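PDB 2VRC: triphenylmethane reductase from Citrobacter sp., which probably reduces triphenylmethane dyes, using a nicotinamide cofactor bound by a Rossmann-type fold. Local coordinates for residues 100-105 with 129-134; 28-33 with 46-51. The protein carries 4 engineered substitutions. All blocks are in the same frame, centred on the assembly; numbering follows the deposited sequence.

Interaction 1 (100-105 with 129-134)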
# COMPACT_ATOMS: atom_id res chain seq x y z
N LYS D 100 -9.41 -11.17 -17.81
CA LYS D 100 -9.43 -11.94 -19.08
C LYS D 100 -8.40 -11.44 -20.10
O LYS D 100 -8.04 -12.16 -21.04
CB LYS D 100 -10.81 -11.90 -19.71
CG LYS D 100 -11.97 -11.97 -18.74
CD LYS D 100 -12.67 -13.34 -18.78
CE LYS D 100 -12.22 -14.27 -17.64
NZ LYS D 100 -12.84 -13.88 -16.32
N HIS D 101 -7.94 -10.21 -19.95
CA HIS D 101 -6.90 -9.70 -20.82
C HIS D 101 -6.04 -8.69 -20.06
O HIS D 101 -6.58 -7.79 -19.43
CB HIS D 101 -7.50 -9.08 -22.09
CG HIS D 101 -6.47 -8.72 -23.12
ND1 HIS D 101 -6.02 -9.61 -24.06
CD2 HIS D 101 -5.76 -7.58 -23.31
CE1 HIS D 101 -5.10 -9.03 -24.81
NE2 HIS D 101 -4.92 -7.80 -24.37
N ILE D 102 -4.73 -8.86 -20.11
CA ILE D 102 -3.82 -7.89 -19.48
C ILE D 102 -3.02 -7.20 -20.55
O ILE D 102 -2.30 -7.84 -21.32
CB ILE D 102 -2.84 -8.55 -18.50
CG1 ILE D 102 -3.62 -9.16 -17.32
CG2 ILE D 102 -1.82 -7.51 -17.98
CD1 ILE D 102 -2.77 -10.10 -16.41
N ALA D 103 -3.17 -5.88 -20.62
CA ALA D 103 -2.27 -5.09 -21.43
C ALA D 103 -1.26 -4.40 -20.51
O ALA D 103 -1.62 -3.83 -19.48
CB ALA D 103 -3.03 -4.09 -22.25
N TYR D 104 0.02 -4.49 -20.85
CA TYR D 104 1.06 -3.96 -19.97
C TYR D 104 1.93 -2.96 -20.72
O TYR D 104 2.28 -3.20 -21.87
CB TYR D 104 1.92 -5.11 -19.38
CG TYR D 104 3.14 -4.61 -18.63
CD1 TYR D 104 3.01 -3.88 -17.44
CD2 TYR D 104 4.42 -4.84 -19.13
CE1 TYR D 104 4.11 -3.41 -16.78
CE2 TYR D 104 5.52 -4.38 -18.48
CZ TYR D 104 5.38 -3.67 -17.32
OH TYR D 104 6.52 -3.22 -16.68
N THR D 105 2.28 -1.85 -20.10
CA THR D 105 3.15 -0.87 -20.73
C THR D 105 4.60 -1.14 -20.39
O THR D 105 5.06 -0.81 -19.30
CB THR D 105 2.78 0.59 -20.36
OG1 THR D 105 3.05 0.81 -18.97
CG2 THR D 105 1.31 0.86 -20.62
N ARG D 129 3.06 -13.74 -18.19
CA ARG D 129 2.95 -15.07 -18.82
C ARG D 129 2.57 -16.25 -17.90
O ARG D 129 1.84 -17.15 -18.34
CB ARG D 129 4.22 -15.41 -19.59
CG ARG D 129 4.52 -14.43 -20.73
CD ARG D 129 5.84 -14.81 -21.35
NE ARG D 129 6.33 -13.83 -22.31
CZ ARG D 129 6.03 -13.85 -23.60
NH1 ARG D 129 5.23 -14.81 -24.07
NH2 ARG D 129 6.53 -12.92 -24.39
N THR D 130 3.07 -16.26 -16.65
CA THR D 130 2.82 -17.38 -15.70
C THR D 130 1.35 -17.48 -15.36
O THR D 130 0.86 -18.45 -14.79
CB THR D 130 3.54 -17.18 -14.34
OG1 THR D 130 2.94 -16.10 -13.60
CG2 THR D 130 5.02 -16.96 -14.55
N THR D 131 0.67 -16.42 -15.73
CA THR D 131 -0.67 -16.15 -15.35
C THR D 131 -1.60 -16.87 -16.34
O THR D 131 -2.74 -17.22 -15.99
CB THR D 131 -0.83 -14.62 -15.41
OG1 THR D 131 -1.10 -14.08 -14.11
CG2 THR D 131 -1.81 -14.22 -16.43
N ASN D 132 -1.11 -17.09 -17.56
CA ASN D 132 -1.91 -17.68 -18.65
C ASN D 132 -3.02 -16.80 -19.26
O ASN D 132 -3.73 -17.23 -20.18
CB ASN D 132 -2.49 -19.04 -18.22
CG ASN D 132 -1.44 -20.14 -18.16
OD1 ASN D 132 -1.41 -20.94 -17.21
ND2 ASN D 132 -0.56 -20.19 -19.17
N ILE D 133 -3.16 -15.58 -18.76
CA ILE D 133 -4.12 -14.63 -19.26
C ILE D 133 -3.62 -14.09 -20.61
O ILE D 133 -2.45 -13.71 -20.73
CB ILE D 133 -4.38 -13.49 -18.22
CG1 ILE D 133 -4.99 -14.08 -16.94
CG2 ILE D 133 -5.34 -12.42 -18.77
CD1 ILE D 133 -4.89 -13.18 -15.71
N PRO D 134 -4.49 -14.08 -21.64
CA PRO D 134 -4.12 -13.43 -22.89
C PRO D 134 -3.57 -12.01 -22.63
O PRO D 134 -4.10 -11.28 -21.77
CB PRO D 134 -5.45 -13.39 -23.66
CG PRO D 134 -6.22 -14.57 -23.13
CD PRO D 134 -5.86 -14.64 -21.68

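Interaction 2 (28-33 with 46-51)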
# COMPACT_ATOMS: atom_id res chain seq x y z
N GLN D 28 -18.54 1.66 -18.85
CA GLN D 28 -17.69 0.48 -19.09
C GLN D 28 -16.19 0.66 -18.71
O GLN D 28 -15.42 -0.30 -18.74
CB GLN D 28 -17.83 -0.01 -20.55
CG GLN D 28 -19.20 -0.62 -20.89
CD GLN D 28 -19.24 -1.34 -22.26
OE1 GLN D 28 -19.95 -2.34 -22.42
NE2 GLN D 28 -18.47 -0.85 -23.25
N ILE D 29 -15.79 1.89 -18.35
CA ILE D 29 -14.42 2.18 -17.95
C ILE D 29 -14.31 2.29 -16.43
O ILE D 29 -15.15 2.93 -15.77
CB ILE D 29 -13.92 3.48 -18.56
CG1 ILE D 29 -14.17 3.50 -20.05
CG2 ILE D 29 -12.45 3.68 -18.26
CD1 ILE D 29 -14.29 4.89 -20.64
N ILE D 30 -13.28 1.68 -15.88
CA ILE D 30 -13.00 1.75 -14.45
C ILE D 30 -11.64 2.39 -14.26
O ILE D 30 -10.66 1.98 -14.89
CB ILE D 30 -13.00 0.35 -13.84
CG1 ILE D 30 -14.44 -0.20 -13.85
CG2 ILE D 30 -12.37 0.37 -12.44
CD1 ILE D 30 -14.56 -1.66 -13.44
N ALA D 31 -11.57 3.42 -13.41
CA ALA D 31 -10.31 4.11 -13.16
C ALA D 31 -9.76 3.68 -11.82
O ALA D 31 -10.43 3.81 -10.79
CB ALA D 31 -10.47 5.63 -13.23
N ILE D 32 -8.56 3.13 -11.84
CA ILE D 32 -7.91 2.62 -10.64
C ILE D 32 -6.80 3.56 -10.18
O ILE D 32 -5.83 3.82 -10.89
CB ILE D 32 -7.37 1.21 -10.87
CG1 ILE D 32 -8.53 0.26 -11.20
CG2 ILE D 32 -6.56 0.76 -9.65
CD1 ILE D 32 -8.12 -1.09 -11.79
N VAL D 33 -6.94 4.04 -8.96
CA VAL D 33 -6.21 5.18 -8.50
C VAL D 33 -5.86 4.96 -7.02
O VAL D 33 -6.57 4.23 -6.34
CB VAL D 33 -7.14 6.37 -8.77
CG1 VAL D 33 -7.16 7.35 -7.66
CG2 VAL D 33 -6.83 7.00 -10.17
N GLY D 46 -18.90 9.82 -15.33
CA GLY D 46 -19.54 8.51 -15.24
C GLY D 46 -18.58 7.33 -15.18
O GLY D 46 -19.01 6.18 -15.10
N VAL D 47 -17.28 7.62 -15.23
CA VAL D 47 -16.27 6.57 -15.10
C VAL D 47 -16.23 6.15 -13.65
O VAL D 47 -16.08 6.99 -12.77
CB VAL D 47 -14.89 7.07 -15.54
CG1 VAL D 47 -13.80 6.10 -15.12
CG2 VAL D 47 -14.85 7.29 -17.05
N GLU D 48 -16.38 4.85 -13.38
CA GLU D 48 -16.26 4.33 -12.02
C GLU D 48 -14.83 4.48 -11.52
O GLU D 48 -13.89 4.17 -12.26
CB GLU D 48 -16.66 2.86 -11.99
CG GLU D 48 -16.58 2.26 -10.61
CD GLU D 48 -16.86 0.78 -10.60
OE1 GLU D 48 -16.79 0.19 -9.50
OE2 GLU D 48 -17.15 0.21 -11.69
N VAL D 49 -14.66 4.96 -10.30
CA VAL D 49 -13.33 5.16 -9.72
C VAL D 49 -13.12 4.20 -8.55
O VAL D 49 -13.95 4.12 -7.66
CB VAL D 49 -13.12 6.60 -9.23
CG1 VAL D 49 -11.77 6.75 -8.56
CG2 VAL D 49 -13.24 7.59 -10.40
N ARG D 50 -12.01 3.47 -8.58
CA ARG D 50 -11.65 2.52 -7.55
C ARG D 50 -10.27 2.80 -6.96
O ARG D 50 -9.36 3.23 -7.67
CB ARG D 50 -11.67 1.12 -8.13
CG ARG D 50 -12.90 0.36 -7.80
CD ARG D 50 -13.56 -0.15 -9.03
NE ARG D 50 -13.28 -1.55 -9.24
CZ ARG D 50 -14.15 -2.43 -9.75
NH1 ARG D 50 -15.37 -2.04 -10.09
NH2 ARG D 50 -13.80 -3.70 -9.93
N HIS D 51 -10.15 2.56 -5.66
CA HIS D 51 -8.89 2.64 -4.95
C HIS D 51 -8.04 1.40 -5.24
O HIS D 51 -8.50 0.27 -5.09
CB HIS D 51 -9.13 2.76 -3.44
CG HIS D 51 -7.91 2.49 -2.61
ND1 HIS D 51 -7.64 1.26 -2.06
CD2 HIS D 51 -6.89 3.30 -2.24
CE1 HIS D 51 -6.51 1.32 -1.39
NE2 HIS D 51 -6.03 2.55 -1.48

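Interaction 1 (100-105 with 129-134)
Ile-102 and Pro-134 meet where strand 135-140 is about to join strand 101-107 in the parallel sheet of this Rossmann-type fold. The segments belong to a beta-alpha-beta unit. Helix 116-129 makes the crossover, and 129-134 is the loop that brings the chain back to the sheet. One hydrogen bond ties the two segments: Ile-102 N gives its hydrogen to Pro-134 O at 3.0 Å. The bond is straight, with 164° at the hydrogen. The same oxygen also lies 3.4 Å from His-101 CA in a CA-H...O contact. It sits over one face of the His-101 imidazole as well. Pro-134 O is near His-101 ND1, but the angle is too poor for a hydrogen bond. The ring instead uses NE2, which bonds to Thr-136 OG1 further along the neighbouring strand and helps fix its rotation.

The tight part is apolar and lies on the Ile-102 side of the strand. Ile-102 and Ile-133 cross at about a right angle, and their CD1 methyls meet at 3.8 Å. The CG1 branch of Ile-133 ends there. Its CG2, anti to the backbone N, touches both Ile-102 CG1 and the Lys-100 carbonyl group, 3.5 Å from Lys-100 C. Helix 80-96 packs on this side, with Ala-94 on Ile-102 and Val-91 on Thr-131.

The contact loosens at the start of the strand. Lys-100 is exposed, and its CB is directed away from the loop. Its NZ turns back to Gly-98 O. What touches the loop there is mostly Lys-100 backbone. The Pro-134 ring lies alongside it, partly exposed, with CB 3.8 Å from His-101 ND1. Next to the ring nitrogen, Pro-134 CD stands 3.4 Å from Lys-100 O.

Interaction 2 (28-33 with 46-51)
Ile-30 lies against Glu-48 and Arg-50 on one face of two parallel strands, 29-33 and 48-51. Helix 40-44 connects them in a beta-alpha-beta unit of the Rossmann-type fold, and 48-51 is an outermost strand of the sheet within the chain. Ile-30 and Glu-48 run side by side and point the same way. Glu-48 is extended, with CG anti to the backbone N (chi1 -179°), and this carries OE2 along the isoleucine to 3.5 Å from Ile-30 CG1.

Arg-50 comes in at a slant, its chain bent at chi2 and chi3. The bends lay its guanidinium over the isoleucine tip. Ile-30 CD1 sits 3.4 Å above the guanidinium plane, offset toward the rim. Arg-50 CD meets the other branch, Ile-30 CG2. The Glu-48 carboxylate stands at the guanidinium edge, and Arg-50 NH1 makes a salt bridge to Glu-48 OE1 at 2.7 Å. NH1 reaches that oxygen from above the carboxylate plane. Arg-50 NH2 bonds to Ala-65 O and NE weakly to Ala-63 O, so all three nitrogens have a partner.

The face carrying Ala-31 and Val-49 is apolar. Ala-31 CB packs on Val-47 CG1 at 3.9 Å and, more loosely, on Val-49. Val-47 CG1 also faces Ile-29 CG2, and helix 11-23 covers both residues through Ile-17.

Backbone bonds hold the register. Glu-48 N to Ile-29 O is weak. Ala-31 N to Glu-48 O and Arg-50 N to Ala-31 O, both 2.7 Å, are nearly straight. The last of the ladder is Val-33 N to Arg-50 O, at 2.9 Å.

Interactions 1 and 2 both reach one parallel sheet, ordered 48-51, 29-33, 3-6, 69-72, 101-107, 135-140, 194-198. Interaction 2 pairs the outer strand 48-51 with 29-33. Interaction 1 lies beyond 3-6 and 69-72, where 101-107 meets the approach to 135-140. Their centres are 20 Å apart and their nearest atoms about 10 Å, so they do not touch. Among touching residues, those of interaction 2 come closer to the NADP(+) site. The side chains of Val-33 and Thr-9 are about 4 Å apart, as are those of His-51 and Asp-53. The Ile-102 side chain lies about 9 Å from that of Tyr-54. Further along segment 100-105, Thr-105 OG1 bonds to Ser-74 N, also of that site. The cofactor is not bound in this chain.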